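Local coordinates for Cow rumen GH26 endo-mannanase (Metagenome, PDB 6UEH), which probably hydrolyses internal beta-1,4-mannosidic linkages of mannans such as galactomannan, as a ruminal endo-mannanase of glycoside hydrolase family 26, at residues I307-H312 with E360-A365; I340-Y345 with D377-M382; M423-E428 with W445-P450. All blocks are in the same frame, centred on the assembly; numbering follows the deposited sequence.

Interaction 1 of 3, residues I307-H312 with E360-A365. With ACT (acetate ion), chain D.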
loop_
_atom_site.group_PDB
_atom_site.type_symbol
_atom_site.label_atom_id
_atom_site.label_comp_id
_atom_site.label_asym_id
_atom_site.label_seq_id
_atom_site.Cartn_x
_atom_site.Cartn_y
_atom_site.Cartn_z
ATOM N N ILE A 307 -13.804 -8.158 -3.623
ATOM C CA ILE A 307 -12.912 -7.159 -3.047
ATOM C C ILE A 307 -13.079 -5.880 -3.861
ATOM O O ILE A 307 -12.472 -5.718 -4.921
ATOM C CB ILE A 307 -11.442 -7.617 -3.048
ATOM C CG1 ILE A 307 -11.305 -8.956 -2.317
ATOM C CG2 ILE A 307 -10.551 -6.556 -2.406
ATOM C CD1 ILE A 307 -9.933 -9.583 -2.423
ATOM N N PHE A 308 -13.927 -4.985 -3.365
ATOM C CA PHE A 308 -14.320 -3.793 -4.106
ATOM C C PHE A 308 -13.412 -2.616 -3.763
ATOM O O PHE A 308 -13.317 -2.210 -2.601
ATOM C CB PHE A 308 -15.787 -3.459 -3.807
ATOM C CG PHE A 308 -16.354 -2.370 -4.669
ATOM C CD1 PHE A 308 -16.105 -2.344 -6.031
ATOM C CD2 PHE A 308 -17.158 -1.383 -4.120
ATOM C CE1 PHE A 308 -16.635 -1.342 -6.828
ATOM C CE2 PHE A 308 -17.690 -0.380 -4.913
ATOM C CZ PHE A 308 -17.428 -0.362 -6.266
ATOM N N ARG A 309 -12.746 -2.077 -4.782
ATOM C CA ARG A 309 -11.783 -0.996 -4.592
ATOM C C ARG A 309 -12.188 0.255 -5.379
ATOM O O ARG A 309 -11.553 0.611 -6.372
ATOM C CB ARG A 309 -10.381 -1.466 -5.004
ATOM C CG ARG A 309 -9.245 -0.526 -4.624
ATOM C CD ARG A 309 -7.892 -1.174 -4.894
ATOM N NE ARG A 309 -7.746 -1.592 -6.286
ATOM C CZ ARG A 309 -7.026 -0.937 -7.191
ATOM N NH1 ARG A 309 -6.369 0.167 -6.848
ATOM N NH2 ARG A 309 -6.948 -1.391 -8.436
ATOM N N PRO A 310 -13.261 0.929 -4.936
ATOM C CA PRO A 310 -13.696 2.141 -5.629
ATOM C C PRO A 310 -12.851 3.331 -5.207
ATOM O O PRO A 310 -12.103 3.205 -4.236
ATOM C CB PRO A 310 -15.139 2.300 -5.158
ATOM C CG PRO A 310 -15.094 1.798 -3.746
ATOM C CD PRO A 310 -14.075 0.670 -3.733
ATOM N N LEU A 311 -12.967 4.451 -5.918
ATOM C CA LEU A 311 -12.363 5.710 -5.487
ATOM C C LEU A 311 -10.892 5.532 -5.130
ATOM O O LEU A 311 -10.432 6.013 -4.093
ATOM C CB LEU A 311 -13.135 6.274 -4.291
ATOM C CG LEU A 311 -14.627 6.523 -4.530
ATOM C CD1 LEU A 311 -15.362 6.757 -3.218
ATOM C CD2 LEU A 311 -14.815 7.709 -5.461
ATOM N N HIS A 312 -10.167 4.831 -5.995
ATOM C CA HIS A 312 -8.813 4.388 -5.687
ATOM C C HIS A 312 -7.753 5.439 -6.013
ATOM O O HIS A 312 -8.033 6.425 -6.700
ATOM C CB HIS A 312 -8.512 3.085 -6.437
ATOM C CG HIS A 312 -8.409 3.246 -7.922
ATOM N ND1 HIS A 312 -9.446 3.727 -8.694
ATOM C CD2 HIS A 312 -7.396 2.977 -8.778
ATOM C CE1 HIS A 312 -9.071 3.758 -9.960
ATOM N NE2 HIS A 312 -7.832 3.306 -10.040
ATOM N N GLU A 360 -11.927 -2.154 -0.057
ATOM C CA GLU A 360 -10.494 -1.880 -0.056
ATOM C C GLU A 360 -10.221 -0.440 -0.464
ATOM O O GLU A 360 -10.613 -0.003 -1.549
ATOM C CB GLU A 360 -9.749 -2.833 -0.993
ATOM C CG GLU A 360 -8.244 -2.599 -1.024
ATOM C CD GLU A 360 -7.494 -3.670 -1.791
ATOM O OE1 GLU A 360 -8.072 -4.247 -2.735
ATOM O OE2 GLU A 360 -6.326 -3.939 -1.445
ATOM N N GLN A 361 -9.550 0.295 0.413
ATOM C CA GLN A 361 -9.208 1.680 0.131
ATOM C C GLN A 361 -7.704 1.834 -0.050
ATOM O O GLN A 361 -6.917 1.332 0.756
ATOM C CB GLN A 361 -9.702 2.595 1.252
ATOM C CG GLN A 361 -9.442 4.072 0.998
ATOM C CD GLN A 361 -10.061 4.962 2.055
ATOM O OE1 GLN A 361 -9.774 4.826 3.247
ATOM N NE2 GLN A 361 -10.926 5.873 1.625
ATOM N N ASN A 362 -7.309 2.518 -1.118
ATOM C CA ASN A 362 -5.905 2.824 -1.336
ATOM C C ASN A 362 -5.408 3.862 -0.339
ATOM O O ASN A 362 -6.137 4.777 0.040
ATOM C CB ASN A 362 -5.668 3.327 -2.765
ATOM C CG ASN A 362 -5.406 2.200 -3.751
ATOM O OD1 ASN A 362 -6.154 2.015 -4.708
ATOM N ND2 ASN A 362 -4.333 1.455 -3.529
ATOM N N LEU A 363 -4.170 3.697 0.098
ATOM C CA LEU A 363 -3.474 4.738 0.834
ATOM C C LEU A 363 -2.075 4.850 0.261
ATOM O O LEU A 363 -1.558 3.893 -0.319
ATOM C CB LEU A 363 -3.425 4.432 2.335
ATOM C CG LEU A 363 -4.721 4.565 3.142
ATOM C CD1 LEU A 363 -4.511 4.090 4.571
ATOM C CD2 LEU A 363 -5.220 5.998 3.129
ATOM N N TYR A 364 -1.469 6.021 0.406
ATOM C CA TYR A 364 -0.062 6.178 0.073
ATOM C C TYR A 364 0.734 6.417 1.349
ATOM O O TYR A 364 0.161 6.533 2.429
ATOM C CB TYR A 364 0.132 7.316 -0.931
ATOM C CG TYR A 364 -0.311 6.939 -2.325
ATOM C CD1 TYR A 364 0.557 6.298 -3.200
ATOM C CD2 TYR A 364 -1.605 7.199 -2.759
ATOM C CE1 TYR A 364 0.154 5.941 -4.474
ATOM C CE2 TYR A 364 -2.017 6.848 -4.032
ATOM C CZ TYR A 364 -1.134 6.218 -4.884
ATOM O OH TYR A 364 -1.539 5.863 -6.150
ATOM N N ALA A 365 2.054 6.471 1.226
ATOM C CA ALA A 365 2.910 6.626 2.393
ATOM C C ALA A 365 3.918 7.752 2.201
ATOM O O ALA A 365 5.032 7.688 2.719
ATOM C CB ALA A 365 3.629 5.323 2.694
HETATM C C ACT D . -5.183 2.675 -12.827
HETATM O O ACT D . -5.750 3.606 -13.441
HETATM O OXT ACT D . -5.777 2.247 -11.813
HETATM C CH3 ACT D . -3.873 2.106 -13.286
HETATM O O HOH W 1 -9.735 2.460 -3.070
HETATM O O HOH W 2 -8.022 5.781 -2.566
#
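R309 sets out trans to its own backbone N, passes CG over E360 O at 3.4 Å, and then bends about CG-CD (chi3 57°), which turns the guanidinium toward N362. There NH1 gives a somewhat bent hydrogen bond to N362 OD1, 2.8 Å long with 147° at the hydrogen. The amide oxygen lies close to the guanidinium plane and accepts on an in-plane lone pair, although the two flat groups stand almost perpendicular, 88° apart. The same OD1 touches H312 CB at 3.1 Å. E360, extended from CA outward, runs alongside R309 in the same direction, which leaves E360 OE1 4.4 Å from R309 NE, too far for a salt bridge; that oxygen is hydrogen-bonded to Y447 OH. On its other flank, I307 CG2 packs against E360 OE1 at 3.4 Å. These are neighbouring parallel strands, 306-309 and 357-362, the fourth and fifth of the family 26 (beta/alpha)8 barrel, and a backbone bond from E360 N to F308 O (2.9 Å) ties them. Past R309 the first chain peels away, and water 1 fills in, donating to P310 O and E360 O and accepting from N362 N. The C-terminal ends of the strands point to the rim where clan GH-A enzymes keep their active site. R309 is gripped further by salt bridges to E428 through NH2 and to D386 through NH1, while D386 also receives N362 ND2, so one carboxylate helps position both partners. H312 NE2, at the edge of its ring, donates to acetate OXT at 2.9 Å; H240 holds the same acetate, probably picked up from the crystallisation liquor.

Interaction 2 of 3, residues I340-Y345 with D377-M382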
loop_
_atom_site.group_PDB
_atom_site.type_symbol
_atom_site.label_atom_id
_atom_site.label_comp_id
_atom_site.label_asym_id
_atom_site.label_seq_id
_atom_site.Cartn_x
_atom_site.Cartn_y
_atom_site.Cartn_z
ATOM N N ILE A 340 -16.864 11.630 0.392
ATOM C CA ILE A 340 -17.349 10.958 -0.811
ATOM C C ILE A 340 -17.332 9.441 -0.631
ATOM O O ILE A 340 -18.281 8.756 -1.012
ATOM C CB ILE A 340 -16.517 11.343 -2.051
ATOM C CG1 ILE A 340 -16.668 12.839 -2.343
ATOM C CG2 ILE A 340 -16.938 10.519 -3.260
ATOM C CD1 ILE A 340 -15.861 13.318 -3.531
ATOM N N TRP A 341 -16.255 8.922 -0.040
ATOM C CA TRP A 341 -16.157 7.495 0.257
ATOM C C TRP A 341 -17.293 7.041 1.167
ATOM O O TRP A 341 -17.937 6.019 0.915
ATOM C CB TRP A 341 -14.811 7.164 0.911
ATOM C CG TRP A 341 -14.670 5.717 1.312
ATOM C CD1 TRP A 341 -15.140 5.129 2.454
ATOM C CD2 TRP A 341 -14.011 4.680 0.573
ATOM N NE1 TRP A 341 -14.814 3.793 2.470
ATOM C CE2 TRP A 341 -14.122 3.491 1.326
ATOM C CE3 TRP A 341 -13.337 4.641 -0.653
ATOM C CZ2 TRP A 341 -13.585 2.279 0.894
ATOM C CZ3 TRP A 341 -12.804 3.434 -1.080
ATOM C CH2 TRP A 341 -12.934 2.272 -0.310
ATOM N N LYS A 342 -17.527 7.799 2.232
ATOM C CA LYS A 342 -18.599 7.482 3.168
ATOM C C LYS A 342 -19.957 7.538 2.477
ATOM O O LYS A 342 -20.835 6.724 2.758
ATOM C CB LYS A 342 -18.567 8.434 4.366
ATOM C CG LYS A 342 -17.346 8.257 5.258
ATOM C CD LYS A 342 -17.404 9.173 6.470
ATOM C CE LYS A 342 -16.201 8.967 7.374
ATOM N NZ LYS A 342 -16.228 9.881 8.550
ATOM N N TYR A 343 -20.117 8.495 1.567
ATOM C CA TYR A 343 -21.344 8.625 0.784
ATOM C C TYR A 343 -21.615 7.352 -0.007
ATOM O O TYR A 343 -22.714 6.801 0.045
ATOM C CB TYR A 343 -21.250 9.830 -0.161
ATOM C CG TYR A 343 -22.511 10.121 -0.950
ATOM C CD1 TYR A 343 -22.770 9.476 -2.154
ATOM C CD2 TYR A 343 -23.434 11.056 -0.499
ATOM C CE1 TYR A 343 -23.918 9.747 -2.880
ATOM C CE2 TYR A 343 -24.582 11.335 -1.219
ATOM C CZ TYR A 343 -24.820 10.677 -2.409
ATOM O OH TYR A 343 -25.964 10.952 -3.125
ATOM N N LEU A 344 -20.604 6.888 -0.737
ATOM C CA LEU A 344 -20.728 5.684 -1.552
ATOM C C LEU A 344 -20.987 4.455 -0.687
ATOM O O LEU A 344 -21.841 3.627 -1.007
ATOM C CB LEU A 344 -19.469 5.476 -2.396
ATOM C CG LEU A 344 -19.436 4.210 -3.259
ATOM C CD1 LEU A 344 -20.578 4.206 -4.272
ATOM C CD2 LEU A 344 -18.092 4.069 -3.958
ATOM N N TYR A 345 -20.245 4.349 0.412
ATOM C CA TYR A 345 -20.390 3.240 1.349
ATOM C C TYR A 345 -21.814 3.172 1.890
ATOM O O TYR A 345 -22.434 2.108 1.905
ATOM C CB TYR A 345 -19.391 3.387 2.500
ATOM C CG TYR A 345 -19.330 2.213 3.459
ATOM C CD1 TYR A 345 -20.304 2.030 4.433
ATOM C CD2 TYR A 345 -18.276 1.307 3.411
ATOM C CE1 TYR A 345 -20.244 0.967 5.317
ATOM C CE2 TYR A 345 -18.205 0.243 4.295
ATOM C CZ TYR A 345 -19.192 0.079 5.246
ATOM O OH TYR A 345 -19.130 -0.977 6.128
ATOM N N ASP A 377 -11.793 3.021 10.358
ATOM C CA ASP A 377 -11.953 1.581 10.560
ATOM C C ASP A 377 -13.361 1.075 10.263
ATOM O O ASP A 377 -13.543 -0.082 9.891
ATOM C CB ASP A 377 -11.584 1.200 11.996
ATOM C CG ASP A 377 -10.107 1.370 12.286
ATOM O OD1 ASP A 377 -9.314 1.459 11.324
ATOM O OD2 ASP A 377 -9.740 1.407 13.478
ATOM N N GLU A 378 -14.356 1.939 10.436
ATOM C CA GLU A 378 -15.745 1.525 10.293
ATOM C C GLU A 378 -16.235 1.614 8.844
ATOM O O GLU A 378 -17.366 1.233 8.544
ATOM C CB GLU A 378 -16.640 2.359 11.221
ATOM C CG GLU A 378 -16.809 3.826 10.829
ATOM C CD GLU A 378 -15.614 4.711 11.190
ATOM O OE1 GLU A 378 -14.581 4.188 11.655
ATOM O OE2 GLU A 378 -15.716 5.944 11.010
ATOM N N TYR A 379 -15.377 2.094 7.947
ATOM C CA TYR A 379 -15.748 2.254 6.540
ATOM C C TYR A 379 -14.827 1.513 5.569
ATOM O O TYR A 379 -15.038 1.560 4.356
ATOM C CB TYR A 379 -15.769 3.737 6.162
ATOM C CG TYR A 379 -16.999 4.483 6.622
ATOM C CD1 TYR A 379 -18.180 4.428 5.892
ATOM C CD2 TYR A 379 -16.978 5.256 7.773
ATOM C CE1 TYR A 379 -19.309 5.112 6.305
ATOM C CE2 TYR A 379 -18.102 5.943 8.197
ATOM C CZ TYR A 379 -19.263 5.868 7.457
ATOM O OH TYR A 379 -20.385 6.549 7.870
ATOM N N VAL A 380 -13.802 0.849 6.096
ATOM C CA VAL A 380 -12.780 0.207 5.267
ATOM C C VAL A 380 -12.454 -1.198 5.790
ATOM O O VAL A 380 -12.371 -1.404 7.001
ATOM C CB VAL A 380 -11.481 1.059 5.216
ATOM C CG1 VAL A 380 -10.425 0.396 4.343
ATOM C CG2 VAL A 380 -11.777 2.470 4.708
ATOM N N ASP A 381 -12.275 -2.156 4.882
ATOM C CA ASP A 381 -11.988 -3.540 5.266
ATOM C C ASP A 381 -10.576 -3.982 4.900
ATOM O O ASP A 381 -10.116 -5.038 5.336
ATOM C CB ASP A 381 -12.986 -4.494 4.609
ATOM C CG ASP A 381 -14.417 -4.189 4.984
ATOM O OD1 ASP A 381 -14.669 -3.899 6.172
ATOM O OD2 ASP A 381 -15.287 -4.236 4.090
ATOM N N MET A 382 -9.895 -3.184 4.087
ATOM C CA MET A 382 -8.585 -3.559 3.569
ATOM C C MET A 382 -7.871 -2.329 3.026
ATOM O O MET A 382 -8.507 -1.435 2.473
ATOM C CB MET A 382 -8.728 -4.623 2.473
ATOM C CG MET A 382 -7.417 -5.123 1.879
ATOM S SD MET A 382 -7.662 -6.303 0.527
ATOM C CE MET A 382 -8.620 -7.576 1.352
HETATM O O HOH W 3 -14.040 7.954 9.801
HETATM O O HOH W 4 -20.042 -0.025 8.540
#
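Y379 lies wedged among three side chains of helix 334-351, each using a different part of it. W341 NE1 donates to Y379 O at 2.9 Å; the oxygen lies in the indole plane, but the N-H comes in from above the carbonyl plane, 45° out of it. K342, fully extended beyond CG, crosses one face of the Y379 ring at about a right angle, with CG 3.6 Å above the ring centre in a CH-pi contact and CD and CE continuing toward the CE2 side. The edge of the same ring meets the face of Y345 in a T-shaped pair: planes 75° apart, centroids separated by 5.0 Å, and Y379 CD1 only 3.5 Å from Y345 CG. Y379 CA also lies over that Y345 face.

Around this aromatic cluster V380 CG2 packs near W341 CZ2 at 4.2 Å, and two waters complete the polar rim. Water 4 accepts from Y345 OH and donates to E378 O; the hydroxyl is also hydrogen-bonded to S146. Water 3 joins K342 NZ to E378 OE2, linking opposite charges that do not touch directly on the more open side. Further out, D381 OD2 accepts from the backbone N of W359, tying the loop to strand 357-362; the W359 ring also meets that of Y345. The loop 377-382 thus lies against the flank of helix 334-351, whose W341 and L344 reach inward to Q361 of strand 357-362 and to P310, while L344 also packs on helix 280-301; at M382 the loop passes into strand 382-387.

Interaction 3 of 3, residues M423-E428 with W445-P450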
loop_
_atom_site.group_PDB
_atom_site.type_symbol
_atom_site.label_atom_id
_atom_site.label_comp_id
_atom_site.label_asym_id
_atom_site.label_seq_id
_atom_site.Cartn_x
_atom_site.Cartn_y
_atom_site.Cartn_z
ATOM N N MET A 423 -5.781 -5.498 6.911
ATOM C CA MET A 423 -4.792 -6.162 6.072
ATOM C C MET A 423 -4.326 -5.220 4.970
ATOM O O MET A 423 -5.080 -4.357 4.518
ATOM C CB MET A 423 -5.361 -7.447 5.470
ATOM C CG MET A 423 -5.605 -8.546 6.486
ATOM S SD MET A 423 -6.292 -10.028 5.733
ATOM C CE MET A 423 -7.890 -9.426 5.190
ATOM N N ILE A 424 -3.078 -5.388 4.545
ATOM C CA ILE A 424 -2.485 -4.515 3.539
ATOM C C ILE A 424 -2.008 -5.310 2.335
ATOM O O ILE A 424 -1.400 -6.371 2.487
ATOM C CB ILE A 424 -1.312 -3.729 4.120
ATOM C CG1 ILE A 424 -1.756 -3.031 5.400
ATOM C CG2 ILE A 424 -0.777 -2.718 3.110
ATOM C CD1 ILE A 424 -0.723 -2.172 5.956
ATOM N N SER A 425 -2.276 -4.790 1.143
ATOM C CA SER A 425 -1.929 -5.495 -0.084
ATOM C C SER A 425 -1.305 -4.595 -1.147
ATOM O O SER A 425 -1.335 -3.370 -1.040
ATOM C CB SER A 425 -3.173 -6.159 -0.663
ATOM O OG SER A 425 -4.095 -5.175 -1.101
ATOM N N LEU A 426 -0.735 -5.222 -2.170
ATOM C CA LEU A 426 -0.330 -4.516 -3.376
ATOM C C LEU A 426 -1.468 -4.613 -4.384
ATOM O O LEU A 426 -1.513 -5.536 -5.198
ATOM C CB LEU A 426 0.962 -5.101 -3.953
ATOM C CG LEU A 426 2.233 -4.883 -3.130
ATOM C CD1 LEU A 426 3.401 -5.661 -3.720
ATOM C CD2 LEU A 426 2.562 -3.398 -3.040
ATOM N N ALA A 427 -2.401 -3.667 -4.304
ATOM C CA ALA A 427 -3.607 -3.689 -5.131
ATOM C C ALA A 427 -3.281 -3.540 -6.612
ATOM O O ALA A 427 -3.988 -4.076 -7.467
ATOM C CB ALA A 427 -4.567 -2.595 -4.688
ATOM N N GLU A 428 -2.223 -2.789 -6.903
ATOM C CA GLU A 428 -1.693 -2.652 -8.258
ATOM C C GLU A 428 -0.176 -2.562 -8.210
ATOM O O GLU A 428 0.391 -2.084 -7.227
ATOM C CB GLU A 428 -2.239 -1.407 -8.968
ATOM C CG GLU A 428 -3.734 -1.368 -9.195
ATOM C CD GLU A 428 -4.153 -0.160 -10.014
ATOM O OE1 GLU A 428 -3.282 0.433 -10.683
ATOM O OE2 GLU A 428 -5.347 0.200 -9.986
ATOM N N TRP A 445 2.693 -8.136 2.439
ATOM C CA TRP A 445 1.631 -7.762 1.503
ATOM C C TRP A 445 0.691 -8.941 1.282
ATOM O O TRP A 445 1.145 -10.044 0.974
ATOM C CB TRP A 445 2.205 -7.316 0.155
ATOM C CG TRP A 445 3.209 -6.200 0.209
ATOM C CD1 TRP A 445 4.566 -6.317 0.131
ATOM C CD2 TRP A 445 2.933 -4.797 0.321
ATOM N NE1 TRP A 445 5.153 -5.075 0.198
ATOM C CE2 TRP A 445 4.172 -4.125 0.314
ATOM C CE3 TRP A 445 1.759 -4.045 0.432
ATOM C CZ2 TRP A 445 4.271 -2.738 0.416
ATOM C CZ3 TRP A 445 1.858 -2.668 0.530
ATOM C CH2 TRP A 445 3.105 -2.029 0.522
ATOM N N LEU A 446 -0.609 -8.712 1.450
ATOM C CA LEU A 446 -1.600 -9.786 1.347
ATOM C C LEU A 446 -1.642 -10.411 -0.043
ATOM O O LEU A 446 -1.717 -11.633 -0.177
ATOM C CB LEU A 446 -2.993 -9.267 1.712
ATOM C CG LEU A 446 -4.150 -10.242 1.479
ATOM C CD1 LEU A 446 -3.967 -11.517 2.302
ATOM C CD2 LEU A 446 -5.483 -9.579 1.794
ATOM N N TYR A 447 -1.618 -9.572 -1.074
ATOM C CA TYR A 447 -1.574 -10.068 -2.445
ATOM C C TYR A 447 -0.857 -9.087 -3.369
ATOM O O TYR A 447 -0.561 -7.957 -2.976
ATOM C CB TYR A 447 -2.991 -10.374 -2.961
ATOM C CG TYR A 447 -3.899 -9.187 -3.265
ATOM C CD1 TYR A 447 -3.890 -8.578 -4.516
ATOM C CD2 TYR A 447 -4.804 -8.719 -2.321
ATOM C CE1 TYR A 447 -4.733 -7.513 -4.806
ATOM C CE2 TYR A 447 -5.654 -7.655 -2.603
ATOM C CZ TYR A 447 -5.614 -7.055 -3.846
ATOM O OH TYR A 447 -6.458 -6.000 -4.131
ATOM N N PHE A 448 -0.549 -9.537 -4.583
ATOM C CA PHE A 448 -0.002 -8.653 -5.609
ATOM C C PHE A 448 -0.881 -8.710 -6.849
ATOM O O PHE A 448 -1.664 -9.644 -7.016
ATOM C CB PHE A 448 1.453 -9.013 -5.956
ATOM C CG PHE A 448 1.644 -10.410 -6.508
ATOM C CD1 PHE A 448 1.324 -10.710 -7.824
ATOM C CD2 PHE A 448 2.197 -11.408 -5.719
ATOM C CE1 PHE A 448 1.516 -11.986 -8.332
ATOM C CE2 PHE A 448 2.398 -12.682 -6.220
ATOM C CZ PHE A 448 2.059 -12.971 -7.528
ATOM N N CYS A 449 -0.745 -7.714 -7.718
ATOM C CA CYS A 449 -1.592 -7.630 -8.898
ATOM C C CYS A 449 -1.024 -6.668 -9.935
ATOM O O CYS A 449 -1.252 -5.462 -9.855
ATOM C CB CYS A 449 -3.006 -7.194 -8.503
ATOM S SG CYS A 449 -4.210 -7.231 -9.851
ATOM N N PRO A 450 -0.275 -7.201 -10.910
ATOM C CA PRO A 450 0.180 -6.368 -12.025
ATOM C C PRO A 450 -1.006 -5.837 -12.824
ATOM O O PRO A 450 -2.043 -6.500 -12.892
ATOM C CB PRO A 450 1.022 -7.331 -12.870
ATOM C CG PRO A 450 1.393 -8.445 -11.938
ATOM C CD PRO A 450 0.232 -8.579 -11.002
HETATM O O HOH W 5 -6.513 -5.162 -6.567
#
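M423 starts the contact with its sulfur, SD lying 4.0 Å from L446 CD2. At I424 the backbone takes over: L446 N donates to I424 O at 2.7 Å, while I424 CG2 reaches W445 CZ3 at 3.7 Å and the I424 side chain also packs on helix 408-417. S425 lays CB over one face of the Y447 ring, 3.5 Å from CD2. L426 CG is trans to its carbonyl carbon (chi1 -69°), which lets the branch settle on the W445 indole, CD2 standing 3.5 Å above the centroid of the six-membered ring and 6° off the normal. The amide of L426 points to the other chain, its N donating to Y447 O at 2.9 Å. A427 turns its CB mostly away, but its carbonyl oxygen is bridged by water 5 to Y447 OH, a hydroxyl also hydrogen-bonded to E360, and C449 CB comes within 3.4 Å of A427 O. At E428 the backbone still touches, with a CA-H...O contact from E428 CA to C449 O, whereas the side chain leaves the pair: it forms a salt bridge to R309, bonds to Y388 OH and lies close to the bound acetate. Strand 423-429 is the seventh of the (beta/alpha)8 barrel. The segment 445-450, though not a regular strand, runs broadly alongside it and is backbone-bonded through L446 to I170 of strand 169-174, which bridges the seventh and first strands and closes the ring. E428 stands at the C-terminal end of the seventh strand, the place of the nucleophile in clan GH-A glycosidases, a position consistent with that role here.

Overall arrangement
All three contacts belong to the catalytic barrel, but at different depths. Interactions 1 and 3 are fully buried and share both the sheet and one polar network across it, so the charged groups of interaction 1 run directly into the strand-end region of interaction 3. Interaction 1 is polar, built on arginine, amide, carboxylate and water, whereas interaction 3 combines main-chain bonds with leucine-indole packing. Interaction 2 is only partly buried, on the outer helical layer, and relies on aromatic and CH-pi contacts with waters at its rim. It is joined to both others through M382, and to interaction 1 through W341 against P310.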